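Local coordinates for D-glucosaminate-6-phosphate ammonia lyase (Salmonella typhimurium, PDB 7LCE), which belongs to the pyridoxal 5'-phosphate-dependent enzymes of the aminotransferase-like fold and is related to the selenocysteine synthases, at residues T153-V159 against L184-D189; R142-E146 against D174-V178; K12-N16 against E352-I356; V318-L322 against R359-I363; L57-Y61 against L254-E259. All blocks are in the same frame, centred on the assembly; numbering follows the deposited sequence.

Interaction 1: T153-V159 against L184-D189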
# COMPACT_ATOMS: atom_id res chain seq x y z
N THR A 153 14.24 15.40 10.24
CA THR A 153 14.73 15.70 11.58
C THR A 153 14.12 17.00 12.08
O THR A 153 14.08 18.00 11.35
CB THR A 153 16.25 15.79 11.58
OG1 THR A 153 16.81 14.54 11.13
CG2 THR A 153 16.76 16.07 12.99
N ALA A 154 13.65 17.00 13.33
CA ALA A 154 13.03 18.17 13.92
C ALA A 154 13.87 18.84 15.00
O ALA A 154 13.76 20.05 15.18
CB ALA A 154 11.67 17.80 14.53
N ALA A 155 14.70 18.09 15.71
CA ALA A 155 15.53 18.65 16.77
C ALA A 155 16.60 17.65 17.16
O ALA A 155 16.50 16.45 16.86
CB ALA A 155 14.68 19.03 18.00
N LEU A 156 17.63 18.15 17.85
CA LEU A 156 18.64 17.33 18.49
C LEU A 156 18.47 17.42 19.99
O LEU A 156 18.13 18.48 20.53
CB LEU A 156 20.06 17.78 18.11
CG LEU A 156 20.60 17.45 16.72
CD1 LEU A 156 19.93 18.29 15.64
CD2 LEU A 156 22.12 17.64 16.68
N LEU A 157 18.69 16.30 20.69
CA LEU A 157 18.48 16.23 22.13
C LEU A 157 19.76 15.77 22.81
O LEU A 157 20.30 14.71 22.49
CB LEU A 157 17.33 15.29 22.47
CG LEU A 157 17.00 15.23 23.97
CD1 LEU A 157 16.31 16.51 24.39
CD2 LEU A 157 16.13 14.03 24.30
N TYR A 158 20.23 16.57 23.76
CA TYR A 158 21.36 16.23 24.62
C TYR A 158 20.86 16.10 26.05
O TYR A 158 20.18 17.00 26.55
CB TYR A 158 22.46 17.28 24.53
CG TYR A 158 23.75 16.90 25.23
CD1 TYR A 158 23.90 17.08 26.60
CD2 TYR A 158 24.81 16.37 24.52
CE1 TYR A 158 25.08 16.74 27.24
CE2 TYR A 158 26.00 16.02 25.15
CZ TYR A 158 26.12 16.21 26.51
OH TYR A 158 27.29 15.86 27.16
N VAL A 159 21.18 14.98 26.69
CA VAL A 159 20.72 14.70 28.05
C VAL A 159 21.93 14.73 28.97
O VAL A 159 22.88 13.95 28.80
CB VAL A 159 20.01 13.34 28.13
CG1 VAL A 159 19.41 13.14 29.52
CG2 VAL A 159 18.93 13.23 27.06
N LEU A 184 18.69 23.58 12.94
CA LEU A 184 17.79 22.81 13.77
C LEU A 184 17.96 23.21 15.23
O LEU A 184 19.07 23.53 15.67
CB LEU A 184 18.05 21.31 13.63
CG LEU A 184 17.82 20.74 12.23
CD1 LEU A 184 18.18 19.26 12.21
CD2 LEU A 184 16.39 20.96 11.79
N PRO A 185 16.88 23.21 16.01
CA PRO A 185 17.00 23.58 17.42
C PRO A 185 17.65 22.46 18.22
O PRO A 185 17.38 21.28 17.99
CB PRO A 185 15.55 23.83 17.85
CG PRO A 185 14.76 22.95 16.95
CD PRO A 185 15.48 22.95 15.63
N LEU A 186 18.50 22.85 19.17
CA LEU A 186 19.14 21.91 20.08
C LEU A 186 18.43 21.96 21.43
O LEU A 186 18.31 23.04 22.02
CB LEU A 186 20.62 22.22 20.25
CG LEU A 186 21.32 21.40 21.35
CD1 LEU A 186 21.21 19.91 21.05
CD2 LEU A 186 22.77 21.82 21.50
N ILE A 187 17.99 20.81 21.91
CA ILE A 187 17.26 20.70 23.16
C ILE A 187 18.17 19.99 24.16
O ILE A 187 18.75 18.94 23.84
CB ILE A 187 15.94 19.94 22.98
CG1 ILE A 187 15.09 20.62 21.90
CG2 ILE A 187 15.17 19.86 24.29
CD1 ILE A 187 13.78 19.93 21.63
N VAL A 188 18.28 20.54 25.36
CA VAL A 188 19.13 20.00 26.41
C VAL A 188 18.26 19.65 27.61
O VAL A 188 17.51 20.50 28.11
CB VAL A 188 20.24 20.98 26.81
CG1 VAL A 188 20.96 20.46 28.04
CG2 VAL A 188 21.22 21.16 25.67
N ASP A 189 18.35 18.40 28.05
CA ASP A 189 17.69 17.96 29.27
C ASP A 189 18.68 18.10 30.42
O ASP A 189 19.61 17.30 30.55
CB ASP A 189 17.20 16.52 29.12
CG ASP A 189 16.61 15.96 30.40
OD1 ASP A 189 16.34 16.74 31.34
OD2 ASP A 189 16.40 14.73 30.46

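Interaction 2: R142-E146 against D174-V178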
# COMPACT_ATOMS: atom_id res chain seq x y z
N ARG A 142 31.17 11.60 15.69
CA ARG A 142 30.48 12.76 15.16
C ARG A 142 29.82 12.46 13.82
O ARG A 142 28.69 12.89 13.57
CB ARG A 142 31.43 13.95 15.03
CG ARG A 142 30.77 15.16 14.40
CD ARG A 142 31.39 16.47 14.84
NE ARG A 142 30.77 17.59 14.14
CZ ARG A 142 30.87 18.86 14.51
NH1 ARG A 142 31.57 19.21 15.59
NH2 ARG A 142 30.27 19.80 13.79
N TRP A 143 30.50 11.70 12.94
CA TRP A 143 29.91 11.41 11.65
C TRP A 143 28.61 10.62 11.80
O TRP A 143 27.71 10.73 10.96
CB TRP A 143 30.89 10.64 10.75
CG TRP A 143 31.23 9.25 11.20
CD1 TRP A 143 32.34 8.85 11.88
CD2 TRP A 143 30.45 8.06 10.98
NE1 TRP A 143 32.30 7.50 12.10
CE2 TRP A 143 31.15 6.99 11.56
CE3 TRP A 143 29.23 7.81 10.35
CZ2 TRP A 143 30.67 5.68 11.53
CZ3 TRP A 143 28.75 6.50 10.32
CH2 TRP A 143 29.47 5.46 10.91
N GLN A 144 28.50 9.82 12.86
CA GLN A 144 27.23 9.16 13.15
C GLN A 144 26.15 10.18 13.50
O GLN A 144 24.99 10.02 13.10
CB GLN A 144 27.41 8.16 14.29
CG GLN A 144 28.13 6.88 13.90
CD GLN A 144 28.46 6.01 15.09
OE1 GLN A 144 28.72 6.50 16.19
NE2 GLN A 144 28.42 4.69 14.89
N LEU A 145 26.51 11.23 14.24
CA LEU A 145 25.54 12.27 14.56
C LEU A 145 25.11 13.02 13.31
O LEU A 145 23.93 13.37 13.16
CB LEU A 145 26.14 13.25 15.57
CG LEU A 145 25.28 14.47 15.92
CD1 LEU A 145 23.93 14.04 16.47
CD2 LEU A 145 26.00 15.36 16.91
N GLU A 146 26.05 13.26 12.39
CA GLU A 146 25.72 14.01 11.19
C GLU A 146 24.89 13.19 10.21
O GLU A 146 24.06 13.75 9.48
CB GLU A 146 27.00 14.51 10.53
CG GLU A 146 27.81 15.44 11.41
CD GLU A 146 29.12 15.87 10.78
OE1 GLU A 146 29.68 15.10 9.97
OE2 GLU A 146 29.59 16.99 11.08
N ASP A 174 29.77 19.29 20.30
CA ASP A 174 29.48 18.59 19.05
C ASP A 174 28.02 18.78 18.64
O ASP A 174 27.72 18.98 17.46
CB ASP A 174 29.81 17.11 19.20
CG ASP A 174 31.30 16.84 19.26
OD1 ASP A 174 32.04 17.42 18.43
OD2 ASP A 174 31.73 16.06 20.14
N PHE A 175 27.10 18.72 19.61
CA PHE A 175 25.69 18.91 19.29
C PHE A 175 25.40 20.34 18.84
O PHE A 175 24.65 20.55 17.88
CB PHE A 175 24.83 18.54 20.49
CG PHE A 175 24.45 17.09 20.53
CD1 PHE A 175 25.36 16.15 20.98
CD2 PHE A 175 23.21 16.67 20.09
CE1 PHE A 175 25.02 14.81 21.01
CE2 PHE A 175 22.87 15.34 20.12
CZ PHE A 175 23.78 14.41 20.58
N VAL A 176 25.99 21.34 19.50
CA VAL A 176 25.76 22.73 19.13
C VAL A 176 26.20 22.98 17.69
O VAL A 176 25.48 23.59 16.90
CB VAL A 176 26.47 23.68 20.11
CG1 VAL A 176 26.28 25.12 19.67
CG2 VAL A 176 25.95 23.48 21.51
N GLN A 177 27.40 22.49 17.34
CA GLN A 177 27.93 22.73 16.00
C GLN A 177 27.06 22.07 14.94
O GLN A 177 26.75 22.69 13.91
CB GLN A 177 29.36 22.22 15.91
CG GLN A 177 30.33 22.91 16.86
CD GLN A 177 31.74 22.36 16.76
OE1 GLN A 177 32.16 21.89 15.70
NE2 GLN A 177 32.47 22.41 17.87
N VAL A 178 26.64 20.82 15.16
CA VAL A 178 25.81 20.13 14.19
C VAL A 178 24.43 20.77 14.10
O VAL A 178 23.87 20.92 13.01
CB VAL A 178 25.72 18.63 14.54
CG1 VAL A 178 24.76 17.92 13.60
CG2 VAL A 178 27.10 17.99 14.46

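Interaction 3: K12-N16 against E352-I356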
# COMPACT_ATOMS: atom_id res chain seq x y z
N LYS A 12 3.46 7.72 57.66
CA LYS A 12 4.66 7.76 58.48
C LYS A 12 5.38 9.09 58.36
O LYS A 12 5.39 9.72 57.29
CB LYS A 12 5.62 6.64 58.08
CG LYS A 12 5.02 5.25 58.10
CD LYS A 12 6.01 4.25 57.53
CE LYS A 12 6.47 3.29 58.59
NZ LYS A 12 7.38 2.25 58.03
N LYS A 13 5.98 9.53 59.46
CA LYS A 13 6.92 10.63 59.40
C LYS A 13 8.20 10.16 58.72
O LYS A 13 8.78 9.15 59.11
CB LYS A 13 7.22 11.16 60.80
CG LYS A 13 8.31 12.21 60.85
CD LYS A 13 8.52 12.74 62.26
CE LYS A 13 9.67 13.73 62.29
NZ LYS A 13 9.41 14.89 61.39
N VAL A 14 8.63 10.89 57.70
CA VAL A 14 9.77 10.49 56.87
C VAL A 14 10.95 11.41 57.17
O VAL A 14 10.79 12.63 57.23
CB VAL A 14 9.42 10.52 55.38
CG1 VAL A 14 10.62 10.13 54.54
CG2 VAL A 14 8.23 9.61 55.09
N ILE A 15 12.12 10.81 57.36
CA ILE A 15 13.37 11.54 57.50
C ILE A 15 14.25 11.18 56.30
O ILE A 15 14.63 10.02 56.14
CB ILE A 15 14.09 11.21 58.81
CG1 ILE A 15 13.19 11.52 60.01
CG2 ILE A 15 15.39 12.00 58.92
CD1 ILE A 15 13.87 11.30 61.34
N ASN A 16 14.57 12.18 55.48
CA ASN A 16 15.28 11.96 54.24
C ASN A 16 16.76 12.24 54.45
O ASN A 16 17.14 13.37 54.79
CB ASN A 16 14.73 12.85 53.13
CG ASN A 16 15.28 12.49 51.76
OD1 ASN A 16 16.34 11.88 51.64
ND2 ASN A 16 14.55 12.87 50.72
N GLU A 352 15.94 16.21 63.33
CA GLU A 352 15.83 14.87 62.76
C GLU A 352 17.13 14.09 62.89
O GLU A 352 17.11 12.86 62.96
CB GLU A 352 15.39 14.97 61.30
CG GLU A 352 14.05 15.69 61.13
CD GLU A 352 13.51 15.62 59.72
OE1 GLU A 352 14.32 15.55 58.76
OE2 GLU A 352 12.27 15.63 59.56
N MET A 353 18.28 14.78 62.94
CA MET A 353 19.54 14.08 63.15
C MET A 353 19.55 13.34 64.48
O MET A 353 20.02 12.20 64.56
CB MET A 353 20.72 15.06 63.08
CG MET A 353 21.24 15.27 61.67
SD MET A 353 22.04 13.77 61.06
CE MET A 353 22.24 14.18 59.32
N ALA A 354 19.02 13.97 65.53
CA ALA A 354 18.95 13.30 66.82
C ALA A 354 18.04 12.08 66.76
O ALA A 354 18.30 11.08 67.44
CB ALA A 354 18.46 14.27 67.89
N LEU A 355 16.98 12.15 65.95
CA LEU A 355 16.06 11.02 65.84
C LEU A 355 16.74 9.83 65.16
O LEU A 355 16.49 8.67 65.54
CB LEU A 355 14.82 11.45 65.06
CG LEU A 355 14.01 12.57 65.70
CD1 LEU A 355 12.88 13.02 64.79
CD2 LEU A 355 13.48 12.13 67.05
N ILE A 356 17.60 10.08 64.17
CA ILE A 356 18.28 8.99 63.48
C ILE A 356 19.20 8.24 64.43
O ILE A 356 19.28 7.01 64.40
CB ILE A 356 19.04 9.52 62.25
CG1 ILE A 356 18.07 10.18 61.26
CG2 ILE A 356 19.80 8.40 61.57
CD1 ILE A 356 18.74 10.71 60.02

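Interaction 4: V318-L322 against R359-I363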
# COMPACT_ATOMS: atom_id res chain seq x y z
N VAL A 318 20.49 -3.12 58.74
CA VAL A 318 20.34 -1.86 59.46
C VAL A 318 19.57 -0.86 58.62
O VAL A 318 18.66 -0.18 59.12
CB VAL A 318 21.72 -1.31 59.88
CG1 VAL A 318 21.56 0.04 60.56
CG2 VAL A 318 22.42 -2.29 60.79
N GLU A 319 19.91 -0.74 57.34
CA GLU A 319 19.23 0.21 56.47
C GLU A 319 17.75 -0.13 56.34
O GLU A 319 16.90 0.76 56.29
CB GLU A 319 19.90 0.25 55.10
CG GLU A 319 19.60 1.51 54.29
CD GLU A 319 18.29 1.44 53.53
OE1 GLU A 319 17.79 0.31 53.30
OE2 GLU A 319 17.75 2.51 53.17
N ALA A 320 17.43 -1.43 56.28
CA ALA A 320 16.03 -1.84 56.16
C ALA A 320 15.24 -1.46 57.41
O ALA A 320 14.10 -1.00 57.30
CB ALA A 320 15.95 -3.34 55.91
N GLN A 321 15.82 -1.66 58.59
CA GLN A 321 15.12 -1.29 59.82
C GLN A 321 15.01 0.22 59.98
O GLN A 321 14.12 0.69 60.71
CB GLN A 321 15.80 -1.91 61.03
CG GLN A 321 15.68 -3.43 61.07
CD GLN A 321 16.13 -4.02 62.39
OE1 GLN A 321 16.23 -3.32 63.39
NE2 GLN A 321 16.39 -5.32 62.39
N LEU A 322 15.89 1.00 59.35
CA LEU A 322 15.73 2.44 59.35
C LEU A 322 14.50 2.86 58.56
O LEU A 322 13.73 3.73 59.01
CB LEU A 322 16.98 3.11 58.79
CG LEU A 322 18.20 3.10 59.71
CD1 LEU A 322 19.43 3.57 58.96
CD2 LEU A 322 17.93 3.99 60.91
N ARG A 359 17.02 6.01 66.66
CA ARG A 359 16.59 4.79 66.00
C ARG A 359 17.75 3.82 65.82
O ARG A 359 17.58 2.61 65.96
CB ARG A 359 15.97 5.12 64.64
CG ARG A 359 15.49 3.90 63.87
CD ARG A 359 14.20 3.35 64.47
NE ARG A 359 13.72 2.17 63.77
CZ ARG A 359 13.78 0.93 64.26
NH1 ARG A 359 14.29 0.69 65.45
NH2 ARG A 359 13.32 -0.08 63.52
N LEU A 360 18.94 4.35 65.53
CA LEU A 360 20.12 3.49 65.44
C LEU A 360 20.42 2.86 66.79
O LEU A 360 20.80 1.68 66.86
CB LEU A 360 21.32 4.29 64.94
CG LEU A 360 21.37 4.65 63.46
CD1 LEU A 360 22.57 5.53 63.17
CD2 LEU A 360 21.40 3.40 62.61
N ARG A 361 20.26 3.62 67.87
CA ARG A 361 20.48 3.07 69.20
C ARG A 361 19.43 2.01 69.52
O ARG A 361 19.75 0.96 70.09
CB ARG A 361 20.45 4.19 70.24
CG ARG A 361 21.01 3.80 71.59
CD ARG A 361 21.06 4.99 72.53
NE ARG A 361 21.90 6.08 72.04
CZ ARG A 361 21.44 7.24 71.61
NH1 ARG A 361 20.14 7.50 71.57
NH2 ARG A 361 22.30 8.18 71.21
N GLU A 362 18.16 2.27 69.16
CA GLU A 362 17.10 1.29 69.40
C GLU A 362 17.34 0.01 68.60
O GLU A 362 17.11 -1.09 69.11
CB GLU A 362 15.74 1.89 69.05
CG GLU A 362 14.57 0.97 69.36
CD GLU A 362 13.23 1.57 68.96
OE1 GLU A 362 13.21 2.50 68.13
OE2 GLU A 362 12.19 1.12 69.49
N ILE A 363 17.79 0.14 67.35
CA ILE A 363 18.08 -1.04 66.54
C ILE A 363 19.20 -1.86 67.18
O ILE A 363 19.18 -3.09 67.15
CB ILE A 363 18.44 -0.62 65.10
CG1 ILE A 363 17.21 -0.11 64.37
CG2 ILE A 363 19.06 -1.79 64.34
CD1 ILE A 363 17.53 0.60 63.07

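Interaction 5: L57-Y61 against L254-E259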
# COMPACT_ATOMS: atom_id res chain seq x y z
N LEU A 57 11.54 36.84 34.70
CA LEU A 57 12.22 36.68 35.98
C LEU A 57 13.10 35.45 35.99
O LEU A 57 14.24 35.50 36.46
CB LEU A 57 11.21 36.64 37.12
CG LEU A 57 10.37 37.91 37.31
CD1 LEU A 57 9.35 37.74 38.44
CD2 LEU A 57 11.29 39.09 37.56
N VAL A 58 12.61 34.33 35.44
CA VAL A 58 13.41 33.12 35.39
C VAL A 58 14.65 33.32 34.53
O VAL A 58 15.75 32.86 34.87
CB VAL A 58 12.55 31.94 34.89
CG1 VAL A 58 13.42 30.73 34.58
CG2 VAL A 58 11.50 31.57 35.93
N SER A 59 14.49 34.02 33.41
CA SER A 59 15.61 34.22 32.49
C SER A 59 16.74 35.04 33.11
O SER A 59 17.88 34.91 32.66
CB SER A 59 15.11 34.89 31.21
OG SER A 59 14.14 34.08 30.58
N ARG A 60 16.45 35.86 34.12
CA ARG A 60 17.51 36.62 34.77
C ARG A 60 18.52 35.70 35.44
O ARG A 60 19.71 36.04 35.53
CB ARG A 60 16.92 37.60 35.78
CG ARG A 60 16.09 38.70 35.15
CD ARG A 60 15.50 39.64 36.18
NE ARG A 60 14.56 40.57 35.56
CZ ARG A 60 13.83 41.46 36.23
NH1 ARG A 60 13.93 41.58 37.54
NH2 ARG A 60 13.00 42.25 35.56
N TYR A 61 18.08 34.53 35.91
CA TYR A 61 19.00 33.61 36.56
C TYR A 61 19.75 32.75 35.56
O TYR A 61 20.87 32.30 35.85
CB TYR A 61 18.23 32.71 37.54
CG TYR A 61 17.43 33.46 38.58
CD1 TYR A 61 18.03 33.93 39.75
CD2 TYR A 61 16.08 33.70 38.40
CE1 TYR A 61 17.30 34.61 40.70
CE2 TYR A 61 15.34 34.39 39.35
CZ TYR A 61 15.96 34.84 40.49
OH TYR A 61 15.23 35.53 41.44
N LEU A 254 8.07 28.92 42.03
CA LEU A 254 9.36 28.68 41.40
C LEU A 254 10.22 29.94 41.39
O LEU A 254 11.43 29.88 41.65
CB LEU A 254 9.16 28.16 39.97
CG LEU A 254 10.42 28.08 39.12
CD1 LEU A 254 11.42 27.09 39.71
CD2 LEU A 254 10.08 27.71 37.68
N VAL A 255 9.62 31.09 41.08
CA VAL A 255 10.38 32.33 41.03
C VAL A 255 10.93 32.68 42.40
O VAL A 255 12.10 33.06 42.54
CB VAL A 255 9.51 33.47 40.45
CG1 VAL A 255 10.29 34.77 40.44
CG2 VAL A 255 9.03 33.10 39.06
N TYR A 256 10.10 32.56 43.44
CA TYR A 256 10.57 32.85 44.79
C TYR A 256 11.55 31.79 45.29
O TYR A 256 12.41 32.09 46.12
CB TYR A 256 9.39 33.01 45.75
CG TYR A 256 8.83 34.41 45.76
CD1 TYR A 256 8.01 34.86 44.74
CD2 TYR A 256 9.14 35.29 46.79
CE1 TYR A 256 7.51 36.15 44.75
CE2 TYR A 256 8.64 36.58 46.80
CZ TYR A 256 7.82 37.00 45.78
OH TYR A 256 7.33 38.29 45.80
N ALA A 257 11.44 30.56 44.79
CA ALA A 257 12.42 29.54 45.13
C ALA A 257 13.75 29.81 44.45
O ALA A 257 14.81 29.50 45.02
CB ALA A 257 11.90 28.16 44.76
N LEU A 258 13.73 30.38 43.24
CA LEU A 258 14.97 30.73 42.57
C LEU A 258 15.71 31.85 43.30
O LEU A 258 16.94 31.82 43.42
CB LEU A 258 14.68 31.13 41.12
CG LEU A 258 14.38 29.97 40.17
CD1 LEU A 258 14.14 30.49 38.77
CD2 LEU A 258 15.52 28.96 40.19
N GLU A 259 14.97 32.86 43.79
CA GLU A 259 15.62 33.92 44.55
C GLU A 259 16.13 33.41 45.89
O GLU A 259 17.19 33.84 46.36
CB GLU A 259 14.65 35.09 44.75
CG GLU A 259 15.28 36.30 45.42
CD GLU A 259 16.43 36.90 44.62
OE1 GLU A 259 16.36 36.88 43.37
OE2 GLU A 259 17.40 37.38 45.24

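Interaction 1: T153-V159 against L184-D189
Leu156, Tyr158, Ile187 and Asp189 join the two strands through their backbones. Four bonds form the ladder. Leu156 N donates to Pro185 O at 3.1 Å, and Ile187 N to Leu156 O at 2.7 Å. Tyr158 N then meets Ile187 O at 2.8 Å, and Asp189 N meets Tyr158 O at 2.7 Å. All four are nearly straight. The tight side carries Ala155, Leu157, Ile187, Val159 and Asp189. Leu157 CG stands anti to the backbone N (chi1 -176°), which brings CD1 to 3.5 Å from Ile187 CG2. The other end of Ile187, CD1, reaches Ala155 CB at 3.8 Å. Helix 73-86 covers Ala155 and Asp189. The strands are neighbours in the mixed sheet of the large domain. With helix 172-181 between them they make a beta-alpha-beta crossover of the fold type I enzymes. Val159 and Asp189 run alongside one another, with Val159 CG1 against Asp189 OD2. Asp189 OD2 comes close to N1 of the modified residue at position 213, consistent with the aspartate that faces the pyridine nitrogen in this fold. The opposite face is looser at its ends. Leu156 CB and Leu186 CD1 pack at 3.8 Å, but the Tyr158 ring swings clear of the second strand and meets His112 and Phe175 edge-to-face. At the partly exposed end, Leu184 crosses Thr153 at about a right angle, with Leu184 CD1 3.6 Å from Thr153 CG2.

Interaction 2: R142-E146 against D174-V178
Arg142 reaches across to Gln177 and Asp174 with its guanidinium group. NH1 of Arg142 donates to OE1 of Gln177 at 2.7 Å. The acceptor lies near the guanidinium plane, but NH1 sits well above the Gln177 amide plane and does not use a lone pair in it. NH1 of Arg142 also makes a weak salt bridge to OD1 of Asp174 at 3.4 Å, with the guanidinium and carboxylate planes 79° apart. Val178 CG2 packs over one face of the guanidinium, 3.7 Å from Arg142 NE. Beside this polar edge, Leu145 CD2 sits over the centre of the Phe175 ring, 4.1 Å from its centroid, in a CH-pi contact. The same methyl is 3.8 Å from Val178 CG2. Glu146 and Ser171 position the charged groups. Glu146 OE2 takes a weak bond from Arg142 NE at 3.3 Å, within the guanidinium plane, which completes a salt-bridge network. Asp174 OD2 is bonded to Ser171 N. Separately, Trp143 links this helix to the second subunit through a cation-pi contact with Arg90 of that subunit. Leu145, Phe175 and Val178 all rest on Leu156 of strand 153-159. This is the helix layer over one face of the central sheet in the alpha/beta large domain.

Interaction 3: K12-N16 against E352-I356
Ile15 carries the apolar part of the contact, set between Glu352, Leu355 and Ile356. Its two branches divide the work. The Ile15 and Leu355 side chains cross at about a right angle, with Ile15 CD1 3.8 Å from Leu355 CB. The Ile15 and Ile356 side chains pass antiparallel to each other, Ile15 CG2 lying 3.8 Å from Ile356 CD1. The same CG2 lies 3.8 Å from Glu352 CB, so the aliphatic base of the glutamate joins the apolar patch. Lys13 adds its CE, which is 4.1 Å from Leu355 CD1.

The charged part is a single salt bridge. Lys13 NZ stands 3.5 Å from Glu352 OE2, a weak, long pair. The lysine runs extended from CG to CE and bends only at its last torsion (chi4 59°), which turns NZ toward the carboxylate. Glu352 is held mainly from its own side, since its OE1 is bonded to Ala349 N. The lysine therefore meets a carboxylate that is already placed by another residue.

Backbone bonds tie the strand to its other neighbour. Lys13 and Ile15 pair with Ala328, and Ile15 also with Tyr330, in strand 327-331. On the far side of the strand, Val14 packs on Val45 of the third subunit. Strand and helix run nearly perpendicular, at 96°. The chain's N-terminal strand thus sits in a two-stranded parallel sheet covered by the C-terminal helix. The small domain is built from both ends of the chain, as in many fold type I enzymes.

Interaction 4: V318-L322 against R359-I363
The axes of segments 318-322 and 359-363 approach to 10.4 Å and make an angle of 121°. Both helices belong to the small C-terminal alpha/beta domain of the fold type I architecture. Leu322 and Arg359 touch Ile329 of strand 327-331. Val318, Leu322 and Leu360 all touch Phe341 of strand 340-343.

The apolar core gathers around the leucine methyls. Leu322 CD2 reaches Leu360 CD2 at 3.9 Å. It also touches Ile363 CD1 at 4.0 Å and Arg359 CG at 3.8 Å, so one methyl meets three residues of the second helix. Val318 crosses Leu360 at about a right angle, with Val318 CG1 3.9 Å from Leu360 CD2. These side chains are largely buried.

The outer edge is made by Gln321 and Arg359 and is partly exposed. Gln321 passes at a slant across Ile363, with Gln321 CB 3.7 Å from Ile363 CD1. The extended glutamine chain carries OE1 to CG1 and CG2 of Ile363. Arg359 bends at its second torsion (chi2 74°), which folds the guanidinium back over Ile363 and toward the end of the first helix. Ile363 CG1 sits over one face of the group, toward its rim. Arg359 NH1 makes a salt bridge to Glu362 OE1 on the same helix, at 3.4 Å. Arg359 NH2 gives a weak hydrogen bond, bent to 126° at the hydrogen, to the backbone O of Gln321, 3.0 Å away.

Interaction 5: L57-Y61 against L254-E259
Tyr61 spans the gap to Leu258 and Glu259 and is the main bridge between helices 47-62 and 248-262. Segments 57-61 and 254-259 run at 28° to each other in the large domain of the fold type I enzyme, beside the edge strand 66-70. Nearer the sheet, Val58 CG2 packs against Leu258 CD1. Leu57 CD1 touches Val255 CG1 at 3.7 Å. Leu57 also touches Leu9 of the third subunit. A bound calcium ion lies about 4 Å from the side chain of Val255. Glu259 bends at its second torsion (chi2 61°), which turns its carboxylate back to the tyrosine. From CB the Tyr61 side chain heads toward the second helix. CD2 of the ring meets Leu258 CD1 at 3.8 Å, and CE2 meets Leu258 CB at the same distance. Leu258 CB sits over one face of the ring, 4.0 Å from its centroid and 18° off the normal, a CH-pi contact. CE1 and CZ of Tyr61 each lie 3.6 Å from Glu259 OE1. At the tip, OH rests against Glu259 CB. Tyr61 OH donates to Glu259 OE1 at 2.6 Å, meeting that oxygen on its anti side, tilted somewhat out of the carboxylate plane.

Overall arrangement
Interactions 1, 2 and 5 lie in the large domain, and interactions 3 and 4 in the small one. Interactions 1 and 2 are 11 Å apart between centres and touch. Their segments alternate along the chain. Interaction 5 lies some 24 Å from interaction 1, centre to centre, and encloses both 1 and 2 in sequence. Interaction 3 encloses all three, because it pairs the start of the chain with its end. Interaction 4 follows 1, 2 and 5 in sequence. Its segments alternate with those of interaction 3; the two share helix 352-365, and their centres are 11 Å apart. Interactions 3 and 5 both touch the third subunit, so both domains contribute to the assembly.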